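Local coordinates for protein C-X-C motif chemokine 13 (Homo sapiens, PDB 7JNY) that attracts B lymphocytes as a secreted CXC chemokine that binds the receptor CXCR5, at residues V20-R25 / S52-D57; R11-Q16 / R29-P34; R25-I30 / Q64-V69. All blocks are in the same frame, centred on the assembly; numbering follows the deposited sequence.

Interaction 1 (V20-R25 / S52-D57); sequences VFIPRR and SIVCVD
Ile22 lays its delta methyl against Val54 and Val56. The contact closes one side of the chemokine fold, where the N-loop that follows the CXC cysteines meets the last strand, 53-56, of the sheet. Residues 20-23 are irregular, and a 3-10 turn begins at Arg24. From CB, the Ile22 side chain divides. Its CG2 branch turns from the strand toward Ile27 of the neighbouring strand 27-33. The CG1 branch runs the other way. CG1 stands beside the backbone N (chi1 -56°) and the chain continues fully extended, with CD1 anti to CA (chi2 179°), which carries the methyl outward to the strand while CG1 itself stays more distant. At the tip, CD1 meets two residues. One is Val54, whose CB lies 4.2 Å from Ile22 CD1, with both Val54 methyls only slightly farther away. The other is Val56, which offers a single branch: its CG2 is also 4.2 Å from Ile22 CD1, and the two side chains cross obliquely. Val54 and Val56 are two positions apart on the strand, so both extend toward the loop, while Cys55 between them turns away to its disulfide with Cys14. No hydrogen bond links 20-25 to 52-57; the interaction is purely apolar. The strand's backbone is held separately, Val54 and Val56 bonding to Val46 and Ile44, and Cys55 and Asp57 to Ser18, just ahead of 20-25. Trp62 of helix 61-72 touches both Ile22 and Val56 and helps bury them; its ring also meets Phe21 edge-to-face. At Val56 the first torsion (chi1 167°) sets CG1 anti to the backbone N and leaves CG2, beside that N, as the methyl facing Ile22 CD1.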
loop_
_atom_site.group_PDB
_atom_site.type_symbol
_atom_site.label_atom_id
_atom_site.label_comp_id
_atom_site.label_asym_id
_atom_site.label_seq_id
_atom_site.Cartn_x
_atom_site.Cartn_y
_atom_site.Cartn_z
ATOM N N VAL A 20 0.443 -11.560 -4.171
ATOM C CA VAL A 20 -0.109 -12.500 -3.211
ATOM C C VAL A 20 -0.951 -11.739 -2.193
ATOM O O VAL A 20 -0.541 -10.686 -1.681
ATOM C CB VAL A 20 1.010 -13.289 -2.518
ATOM C CG1 VAL A 20 0.424 -14.184 -1.423
ATOM C CG2 VAL A 20 1.844 -14.091 -3.530
ATOM N N PHE A 21 -2.138 -12.270 -1.908
ATOM C CA PHE A 21 -3.058 -11.670 -0.940
ATOM C C PHE A 21 -2.414 -11.559 0.440
ATOM O O PHE A 21 -1.783 -12.495 0.924
ATOM C CB PHE A 21 -4.358 -12.488 -0.894
ATOM C CG PHE A 21 -5.351 -11.988 0.128
ATOM C CD1 PHE A 21 -6.061 -10.823 -0.079
ATOM C CD2 PHE A 21 -5.567 -12.710 1.297
ATOM C CE1 PHE A 21 -6.941 -10.360 0.877
ATOM C CE2 PHE A 21 -6.453 -12.250 2.250
ATOM C CZ PHE A 21 -7.143 -11.075 2.039
ATOM N N ILE A 22 -2.541 -10.392 1.059
ATOM C CA ILE A 22 -2.133 -10.224 2.448
ATOM C C ILE A 22 -3.361 -9.875 3.290
ATOM O O ILE A 22 -3.920 -8.769 3.146
ATOM C CB ILE A 22 -1.080 -9.129 2.599
ATOM C CG1 ILE A 22 0.153 -9.394 1.711
ATOM C CG2 ILE A 22 -0.576 -9.065 4.033
ATOM C CD1 ILE A 22 1.189 -8.289 1.831
ATOM N N PRO A 23 -3.800 -10.750 4.197
ATOM C CA PRO A 23 -5.003 -10.440 4.983
ATOM C C PRO A 23 -4.810 -9.166 5.786
ATOM O O PRO A 23 -3.751 -8.935 6.367
ATOM C CB PRO A 23 -5.156 -11.657 5.901
ATOM C CG PRO A 23 -4.392 -12.751 5.258
ATOM C CD PRO A 23 -3.331 -12.132 4.395
ATOM N N ARG A 24 -5.862 -8.343 5.850
ATOM C CA ARG A 24 -5.728 -7.054 6.509
ATOM C C ARG A 24 -5.250 -7.200 7.948
ATOM O O ARG A 24 -4.528 -6.330 8.444
ATOM C CB ARG A 24 -7.049 -6.291 6.465
ATOM C CG ARG A 24 -6.848 -4.803 6.650
ATOM C CD ARG A 24 -8.061 -4.149 7.279
ATOM N NE ARG A 24 -8.454 -4.802 8.522
ATOM C CZ ARG A 24 -7.734 -4.806 9.642
ATOM N NH1 ARG A 24 -6.559 -4.188 9.721
ATOM N NH2 ARG A 24 -8.201 -5.450 10.711
ATOM N N ARG A 25 -5.623 -8.287 8.625
ATOM C CA ARG A 25 -5.262 -8.454 10.029
ATOM C C ARG A 25 -3.756 -8.565 10.228
ATOM O O ARG A 25 -3.283 -8.420 11.356
ATOM C CB ARG A 25 -5.941 -9.700 10.615
ATOM C CG ARG A 25 -5.646 -11.026 9.909
ATOM C CD ARG A 25 -5.785 -12.234 10.859
ATOM N NE ARG A 25 -7.184 -12.521 11.153
ATOM C CZ ARG A 25 -7.811 -12.142 12.265
ATOM N NH1 ARG A 25 -7.149 -11.655 13.304
ATOM N NH2 ARG A 25 -9.138 -12.250 12.339
ATOM N N SER A 52 7.874 -8.822 8.008
ATOM C CA SER A 52 8.100 -8.862 6.574
ATOM C C SER A 52 7.646 -7.541 5.934
ATOM O O SER A 52 6.740 -6.854 6.430
ATOM C CB SER A 52 7.370 -10.097 6.034
ATOM O OG SER A 52 6.941 -9.956 4.704
ATOM N N ILE A 53 8.359 -7.135 4.883
ATOM C CA ILE A 53 8.131 -5.875 4.202
ATOM C C ILE A 53 7.987 -6.190 2.730
ATOM O O ILE A 53 8.952 -6.603 2.090
ATOM C CB ILE A 53 9.275 -4.886 4.397
ATOM C CG1 ILE A 53 9.448 -4.485 5.846
ATOM C CG2 ILE A 53 8.996 -3.614 3.560
ATOM C CD1 ILE A 53 10.789 -3.833 6.063
ATOM N N VAL A 54 6.813 -5.939 2.175
ATOM C CA VAL A 54 6.433 -6.553 0.909
ATOM C C VAL A 54 6.033 -5.469 -0.074
ATOM O O VAL A 54 5.066 -4.739 0.163
ATOM C CB VAL A 54 5.277 -7.552 1.077
ATOM C CG1 VAL A 54 4.988 -8.214 -0.262
ATOM C CG2 VAL A 54 5.596 -8.573 2.162
ATOM N N CYS A 55 6.737 -5.391 -1.204
ATOM C CA CYS A 55 6.235 -4.553 -2.280
ATOM C C CYS A 55 5.107 -5.275 -2.993
ATOM O O CYS A 55 5.232 -6.441 -3.357
ATOM C CB CYS A 55 7.328 -4.201 -3.285
ATOM S SG CYS A 55 8.691 -3.300 -2.634
ATOM N N VAL A 56 4.025 -4.572 -3.236
ATOM C CA VAL A 56 2.803 -5.173 -3.742
ATOM C C VAL A 56 2.429 -4.542 -5.079
ATOM O O VAL A 56 2.577 -3.330 -5.283
ATOM C CB VAL A 56 1.647 -5.025 -2.734
ATOM C CG1 VAL A 56 0.341 -5.375 -3.406
ATOM C CG2 VAL A 56 1.879 -5.911 -1.511
ATOM N N ASP A 57 1.934 -5.371 -5.988
ATOM C CA ASP A 57 1.460 -4.897 -7.285
ATOM C C ASP A 57 0.282 -3.961 -7.083
ATOM O O ASP A 57 -0.773 -4.403 -6.606
ATOM C CB ASP A 57 1.043 -6.073 -8.177
ATOM C CG ASP A 57 0.636 -5.630 -9.576
ATOM O OD1 ASP A 57 0.286 -4.443 -9.768
ATOM O OD2 ASP A 57 0.636 -6.473 -10.484
#

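Interaction 2 (R11-Q16 / R29-P34); sequences RCRCVQ and RIQILP
Arg13 carries the contact, spreading its guanidinium over Leu33 and directing NH1 toward Gln31. In sequence order, 11-16 starts with Arg11, and Cys12 then fixes the chain by its disulfide to Cys39. Arg13 follows, the middle residue of the Cys-X-Cys motif that names the CXC chemokines. Its side chain sets off with CG beside the backbone N (chi1 -51°) and then stays extended from CG to NE, long enough to span the gap to strand 27-33. The methyl CD2 of Leu33 lies 3.2 Å above one face of the guanidinium plane, displaced toward its rim, and Leu33 CD2 is 3.5 Å from Arg13 NE. The two side chains cross at about a right angle. Gln31 approaches differently: its OE1, 3.5 Å from Arg13 NH1 and oblique to the guanidinium, makes no direct hydrogen bond, and the amide plane is turned 79° from it. A water at the guanidinium edge donates to Gln31 OE1 over 3.1 Å; its link to Arg13 NH1 is unusually short, so its exact position is doubtful. The Gln31 amide is held from other directions too: OE1 also accepts from Trp47 NE1, and NE2 bonds to Glu4. Tyr6 adds a cation-pi contact to Arg13, while Glu43 receives the backbone N-H groups of Arg13 and Cys14. At Cys14 the chain is tied to strand 53-56 through the disulfide to Cys55, and Val15 and Gln16 lead into the N-loop. Strand 27-33 runs between strands 2-5 and 43-48. Gln31 and Leu33 meet the CXC segment on one face of the sheet, while Ile30 and Ile32 point the other way, to Met66 and Met67 of helix 61-72.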
loop_
_atom_site.group_PDB
_atom_site.type_symbol
_atom_site.label_atom_id
_atom_site.label_comp_id
_atom_site.label_asym_id
_atom_site.label_seq_id
_atom_site.Cartn_x
_atom_site.Cartn_y
_atom_site.Cartn_z
ATOM N N ARG A 11 13.871 7.910 -6.117
ATOM C CA ARG A 11 14.023 6.716 -6.925
ATOM C C ARG A 11 13.163 5.578 -6.362
ATOM O O ARG A 11 12.772 5.583 -5.187
ATOM C CB ARG A 11 15.504 6.320 -6.952
ATOM C CG ARG A 11 16.418 7.391 -7.606
ATOM C CD ARG A 11 17.918 7.044 -7.539
ATOM N NE ARG A 11 18.735 7.996 -8.293
ATOM C CZ ARG A 11 18.867 8.011 -9.612
ATOM N NH1 ARG A 11 18.314 7.085 -10.373
ATOM N NH2 ARG A 11 19.569 8.985 -10.182
ATOM N N CYS A 12 12.850 4.617 -7.240
ATOM C CA CYS A 12 12.030 3.482 -6.861
ATOM C C CYS A 12 12.652 2.727 -5.686
ATOM O O CYS A 12 13.866 2.598 -5.588
ATOM C CB CYS A 12 11.845 2.518 -8.033
ATOM S SG CYS A 12 11.081 3.201 -9.490
ATOM N N ARG A 13 11.796 2.210 -4.784
ATOM C CA ARG A 13 12.291 1.390 -3.683
ATOM C C ARG A 13 12.175 -0.104 -3.949
ATOM O O ARG A 13 12.877 -0.889 -3.304
ATOM C CB ARG A 13 11.527 1.689 -2.376
ATOM C CG ARG A 13 11.412 3.137 -1.956
ATOM C CD ARG A 13 10.811 3.217 -0.532
ATOM N NE ARG A 13 10.623 4.596 -0.092
ATOM C CZ ARG A 13 10.018 4.955 1.035
ATOM N NH1 ARG A 13 9.563 4.053 1.904
ATOM N NH2 ARG A 13 9.857 6.248 1.298
ATOM N N CYS A 14 11.294 -0.511 -4.851
ATOM C CA CYS A 14 10.987 -1.919 -5.078
ATOM C C CYS A 14 11.645 -2.433 -6.349
ATOM O O CYS A 14 11.656 -1.757 -7.370
ATOM C CB CYS A 14 9.483 -2.126 -5.165
ATOM S SG CYS A 14 8.602 -1.562 -3.709
ATOM N N VAL A 15 12.165 -3.647 -6.275
ATOM C CA VAL A 15 12.749 -4.330 -7.421
ATOM C C VAL A 15 11.875 -5.469 -7.905
ATOM O O VAL A 15 12.207 -6.116 -8.903
ATOM C CB VAL A 15 14.168 -4.829 -7.095
ATOM C CG1 VAL A 15 14.094 -6.005 -6.137
ATOM C CG2 VAL A 15 14.880 -5.191 -8.356
ATOM N N GLN A 16 10.772 -5.733 -7.225
ATOM C CA GLN A 16 9.825 -6.747 -7.624
ATOM C C GLN A 16 8.510 -6.357 -6.976
ATOM O O GLN A 16 8.472 -5.519 -6.077
ATOM C CB GLN A 16 10.306 -8.151 -7.216
ATOM C CG GLN A 16 11.052 -8.182 -5.889
ATOM C CD GLN A 16 11.013 -9.523 -5.142
ATOM O OE1 GLN A 16 10.291 -10.462 -5.506
ATOM N NE2 GLN A 16 11.806 -9.607 -4.084
ATOM N N ARG A 29 1.331 -1.437 8.575
ATOM C CA ARG A 29 1.376 -0.187 7.838
ATOM C C ARG A 29 1.291 -0.488 6.356
ATOM O O ARG A 29 1.830 -1.503 5.891
ATOM C CB ARG A 29 2.676 0.587 7.999
ATOM C CG ARG A 29 3.107 1.073 9.335
ATOM C CD ARG A 29 4.187 2.121 9.034
ATOM N NE ARG A 29 5.520 1.533 9.131
ATOM C CZ ARG A 29 6.654 2.171 8.875
ATOM N NH1 ARG A 29 6.667 3.430 8.463
ATOM N NH2 ARG A 29 7.807 1.533 9.039
ATOM N N ILE A 30 0.739 0.463 5.606
ATOM C CA ILE A 30 0.821 0.441 4.145
ATOM C C ILE A 30 1.403 1.768 3.679
ATOM O O ILE A 30 0.915 2.830 4.071
ATOM C CB ILE A 30 -0.548 0.221 3.498
ATOM C CG1 ILE A 30 -1.098 -1.162 3.833
ATOM C CG2 ILE A 30 -0.455 0.400 2.004
ATOM C CD1 ILE A 30 -2.602 -1.206 3.744
ATOM N N GLN A 31 2.416 1.716 2.816
ATOM C CA GLN A 31 3.075 2.921 2.334
ATOM C C GLN A 31 2.812 3.037 0.848
ATOM O O GLN A 31 3.104 2.105 0.087
ATOM C CB GLN A 31 4.576 2.864 2.573
ATOM C CG GLN A 31 4.950 2.777 4.031
ATOM C CD GLN A 31 6.434 2.721 4.204
ATOM O OE1 GLN A 31 7.120 2.017 3.465
ATOM N NE2 GLN A 31 6.948 3.427 5.200
ATOM N N ILE A 32 2.262 4.160 0.430
ATOM C CA ILE A 32 1.965 4.388 -0.980
ATOM C C ILE A 32 2.895 5.478 -1.469
ATOM O O ILE A 32 2.944 6.571 -0.881
ATOM C CB ILE A 32 0.503 4.776 -1.201
ATOM C CG1 ILE A 32 -0.387 3.628 -0.723
ATOM C CG2 ILE A 32 0.215 5.019 -2.657
ATOM C CD1 ILE A 32 -1.803 3.866 -1.010
ATOM N N LEU A 33 3.622 5.181 -2.546
ATOM C CA LEU A 33 4.474 6.169 -3.199
ATOM C C LEU A 33 3.962 6.390 -4.608
ATOM O O LEU A 33 4.280 5.595 -5.514
ATOM C CB LEU A 33 5.916 5.682 -3.198
ATOM C CG LEU A 33 6.434 5.440 -1.782
ATOM C CD1 LEU A 33 6.468 3.960 -1.544
ATOM C CD2 LEU A 33 7.808 6.058 -1.599
ATOM N N PRO A 34 3.144 7.416 -4.831
ATOM C CA PRO A 34 2.715 7.722 -6.186
ATOM C C PRO A 34 3.918 7.924 -7.087
ATOM O O PRO A 34 4.987 8.349 -6.661
ATOM C CB PRO A 34 1.894 9.000 -6.039
ATOM C CG PRO A 34 2.167 9.514 -4.695
ATOM C CD PRO A 34 2.706 8.417 -3.851
HETATM O O HOH W 1 9.995 1.622 2.422
#

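Interaction 3 (R25-I30 / Q64-V69); sequences RFIDRI and QRMMEV
Met66 reaches from helix 61-72 to meet Ile30 and Ile27 tip to tip. Its CG is anti to the backbone N (chi1 -172°) and the chain runs straight to the sulfur, then bends at the last torsion (chi3 57°), swinging the methyl round toward Ile30. Met66 CE comes within 3.3 Å of Ile30 CD1, tighter than ordinary carbon contact. The sulfur touches both delta methyls: Met66 SD is 3.9 Å from Ile30 CD1 and 4.0 Å from Ile27 CD1. This is the characteristic chemokine packing in which this C-terminal helix lies across the sheet. Ile27 and Ile30 can face the same helix, although three residues apart, because a classic beta bulge intervenes: Asp28 and Arg29 both lie opposite Trp47 on strand 43-48. Both isoleucines extend CG1 beside the backbone N and direct CD1 toward the helix. On the adjacent strand 43-48, Val46 packs on Ile27 and Ile44 on Ile30, while Met1 touches both isoleucines. Arg29 turns away from the helix, forming a salt bridge with Glu4 and a cation-pi contact with Trp47.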
loop_
_atom_site.group_PDB
_atom_site.type_symbol
_atom_site.label_atom_id
_atom_site.label_comp_id
_atom_site.label_asym_id
_atom_site.label_seq_id
_atom_site.Cartn_x
_atom_site.Cartn_y
_atom_site.Cartn_z
ATOM N N ARG A 25 -5.623 -8.287 8.625
ATOM C CA ARG A 25 -5.262 -8.454 10.029
ATOM C C ARG A 25 -3.756 -8.565 10.228
ATOM O O ARG A 25 -3.283 -8.420 11.356
ATOM C CB ARG A 25 -5.941 -9.700 10.615
ATOM C CG ARG A 25 -5.646 -11.026 9.909
ATOM C CD ARG A 25 -5.785 -12.234 10.859
ATOM N NE ARG A 25 -7.184 -12.521 11.153
ATOM C CZ ARG A 25 -7.811 -12.142 12.265
ATOM N NH1 ARG A 25 -7.149 -11.655 13.304
ATOM N NH2 ARG A 25 -9.138 -12.250 12.339
ATOM N N PHE A 26 -2.985 -8.838 9.170
ATOM C CA PHE A 26 -1.539 -8.988 9.303
ATOM C C PHE A 26 -0.783 -7.720 8.939
ATOM O O PHE A 26 0.448 -7.723 8.948
ATOM C CB PHE A 26 -1.028 -10.157 8.456
ATOM C CG PHE A 26 -1.535 -11.480 8.897
ATOM C CD1 PHE A 26 -1.329 -11.896 10.201
ATOM C CD2 PHE A 26 -2.216 -12.318 8.031
ATOM C CE1 PHE A 26 -1.807 -13.104 10.640
ATOM C CE2 PHE A 26 -2.689 -13.540 8.472
ATOM C CZ PHE A 26 -2.483 -13.932 9.776
ATOM N N ILE A 27 -1.486 -6.637 8.651
ATOM C CA ILE A 27 -0.888 -5.432 8.105
ATOM C C ILE A 27 -0.771 -4.400 9.223
ATOM O O ILE A 27 -1.771 -4.026 9.855
ATOM C CB ILE A 27 -1.706 -4.913 6.911
ATOM C CG1 ILE A 27 -1.619 -5.905 5.761
ATOM C CG2 ILE A 27 -1.195 -3.573 6.476
ATOM C CD1 ILE A 27 -2.534 -5.621 4.584
ATOM N N ASP A 28 0.460 -3.961 9.485
ATOM C CA ASP A 28 0.702 -2.884 10.437
ATOM C C ASP A 28 0.701 -1.531 9.743
ATOM O O ASP A 28 0.184 -0.555 10.278
ATOM C CB ASP A 28 2.055 -3.032 11.121
ATOM C CG ASP A 28 2.017 -3.990 12.286
ATOM O OD1 ASP A 28 0.940 -4.190 12.868
ATOM O OD2 ASP A 28 3.080 -4.515 12.636
ATOM N N ARG A 29 1.331 -1.437 8.575
ATOM C CA ARG A 29 1.376 -0.187 7.838
ATOM C C ARG A 29 1.291 -0.488 6.356
ATOM O O ARG A 29 1.830 -1.503 5.891
ATOM C CB ARG A 29 2.676 0.587 7.999
ATOM C CG ARG A 29 3.107 1.073 9.335
ATOM C CD ARG A 29 4.187 2.121 9.034
ATOM N NE ARG A 29 5.520 1.533 9.131
ATOM C CZ ARG A 29 6.654 2.171 8.875
ATOM N NH1 ARG A 29 6.667 3.430 8.463
ATOM N NH2 ARG A 29 7.807 1.533 9.039
ATOM N N ILE A 30 0.739 0.463 5.606
ATOM C CA ILE A 30 0.821 0.441 4.145
ATOM C C ILE A 30 1.403 1.768 3.679
ATOM O O ILE A 30 0.915 2.830 4.071
ATOM C CB ILE A 30 -0.548 0.221 3.498
ATOM C CG1 ILE A 30 -1.098 -1.162 3.833
ATOM C CG2 ILE A 30 -0.455 0.400 2.004
ATOM C CD1 ILE A 30 -2.602 -1.206 3.744
ATOM N N GLN A 64 -6.525 -3.119 -4.594
ATOM C CA GLN A 64 -7.474 -2.100 -5.022
ATOM C C GLN A 64 -8.731 -2.115 -4.156
ATOM O O GLN A 64 -9.219 -1.068 -3.725
ATOM C CB GLN A 64 -7.827 -2.331 -6.481
ATOM C CG GLN A 64 -6.611 -2.175 -7.379
ATOM C CD GLN A 64 -6.975 -1.754 -8.773
ATOM O OE1 GLN A 64 -8.072 -2.034 -9.249
ATOM N NE2 GLN A 64 -6.048 -1.084 -9.449
ATOM N N ARG A 65 -9.266 -3.303 -3.897
ATOM C CA ARG A 65 -10.461 -3.408 -3.059
ATOM C C ARG A 65 -10.164 -2.888 -1.666
ATOM O O ARG A 65 -10.946 -2.118 -1.097
ATOM C CB ARG A 65 -10.922 -4.843 -3.023
ATOM C CG ARG A 65 -11.277 -5.340 -4.410
ATOM C CD ARG A 65 -12.034 -6.624 -4.354
ATOM N NE ARG A 65 -13.379 -6.289 -3.919
ATOM C CZ ARG A 65 -14.479 -6.835 -4.405
ATOM N NH1 ARG A 65 -14.427 -7.795 -5.317
ATOM N NH2 ARG A 65 -15.660 -6.390 -3.982
ATOM N N MET A 66 -9.016 -3.276 -1.108
ATOM C CA MET A 66 -8.622 -2.741 0.200
ATOM C C MET A 66 -8.549 -1.235 0.202
ATOM O O MET A 66 -9.020 -0.577 1.140
ATOM C CB MET A 66 -7.279 -3.299 0.655
ATOM C CG MET A 66 -6.961 -2.888 2.086
ATOM S SD MET A 66 -5.475 -3.635 2.793
ATOM C CE MET A 66 -4.240 -3.122 1.613
ATOM N N MET A 67 -7.883 -0.666 -0.793
ATOM C CA MET A 67 -7.762 0.777 -0.821
ATOM C C MET A 67 -9.121 1.466 -0.878
ATOM O O MET A 67 -9.270 2.579 -0.361
ATOM C CB MET A 67 -6.875 1.200 -1.998
ATOM C CG MET A 67 -5.443 0.747 -1.821
ATOM S SD MET A 67 -4.748 1.441 -0.294
ATOM C CE MET A 67 -4.747 3.175 -0.765
ATOM N N GLU A 68 -10.127 0.828 -1.473
ATOM C CA GLU A 68 -11.449 1.440 -1.464
ATOM C C GLU A 68 -12.028 1.442 -0.061
ATOM O O GLU A 68 -12.659 2.420 0.358
ATOM C CB GLU A 68 -12.405 0.725 -2.422
ATOM C CG GLU A 68 -12.055 0.807 -3.877
ATOM C CD GLU A 68 -13.024 -0.019 -4.683
ATOM O OE1 GLU A 68 -14.243 0.114 -4.435
ATOM O OE2 GLU A 68 -12.582 -0.811 -5.539
ATOM N N VAL A 69 -11.796 0.378 0.697
ATOM C CA VAL A 69 -12.225 0.385 2.091
ATOM C C VAL A 69 -11.536 1.517 2.834
ATOM O O VAL A 69 -12.172 2.284 3.566
ATOM C CB VAL A 69 -11.959 -0.974 2.758
ATOM C CG1 VAL A 69 -12.384 -0.911 4.230
ATOM C CG2 VAL A 69 -12.706 -2.079 2.058
#

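Interactions 1 and 3 are buried and purely apolar, whereas interaction 2 is partly exposed and combines a cation, an amide, a methyl and a water. Strand 27-33 serves both interactions 2 and 3, with opposite faces. Interactions 1 and 3 adjoin where Ile22 packs on Ile27, and Trp62 of the helix covers Ile22 and Val56; through these apolar contacts the N-loop, the sheet and the helix meet in one continuous hydrophobic core. The disulfide Cys14-Cys55 joins interactions 1 and 2 covalently, tying the CXC segment to the edge strand 53-56. All three use the same sheet.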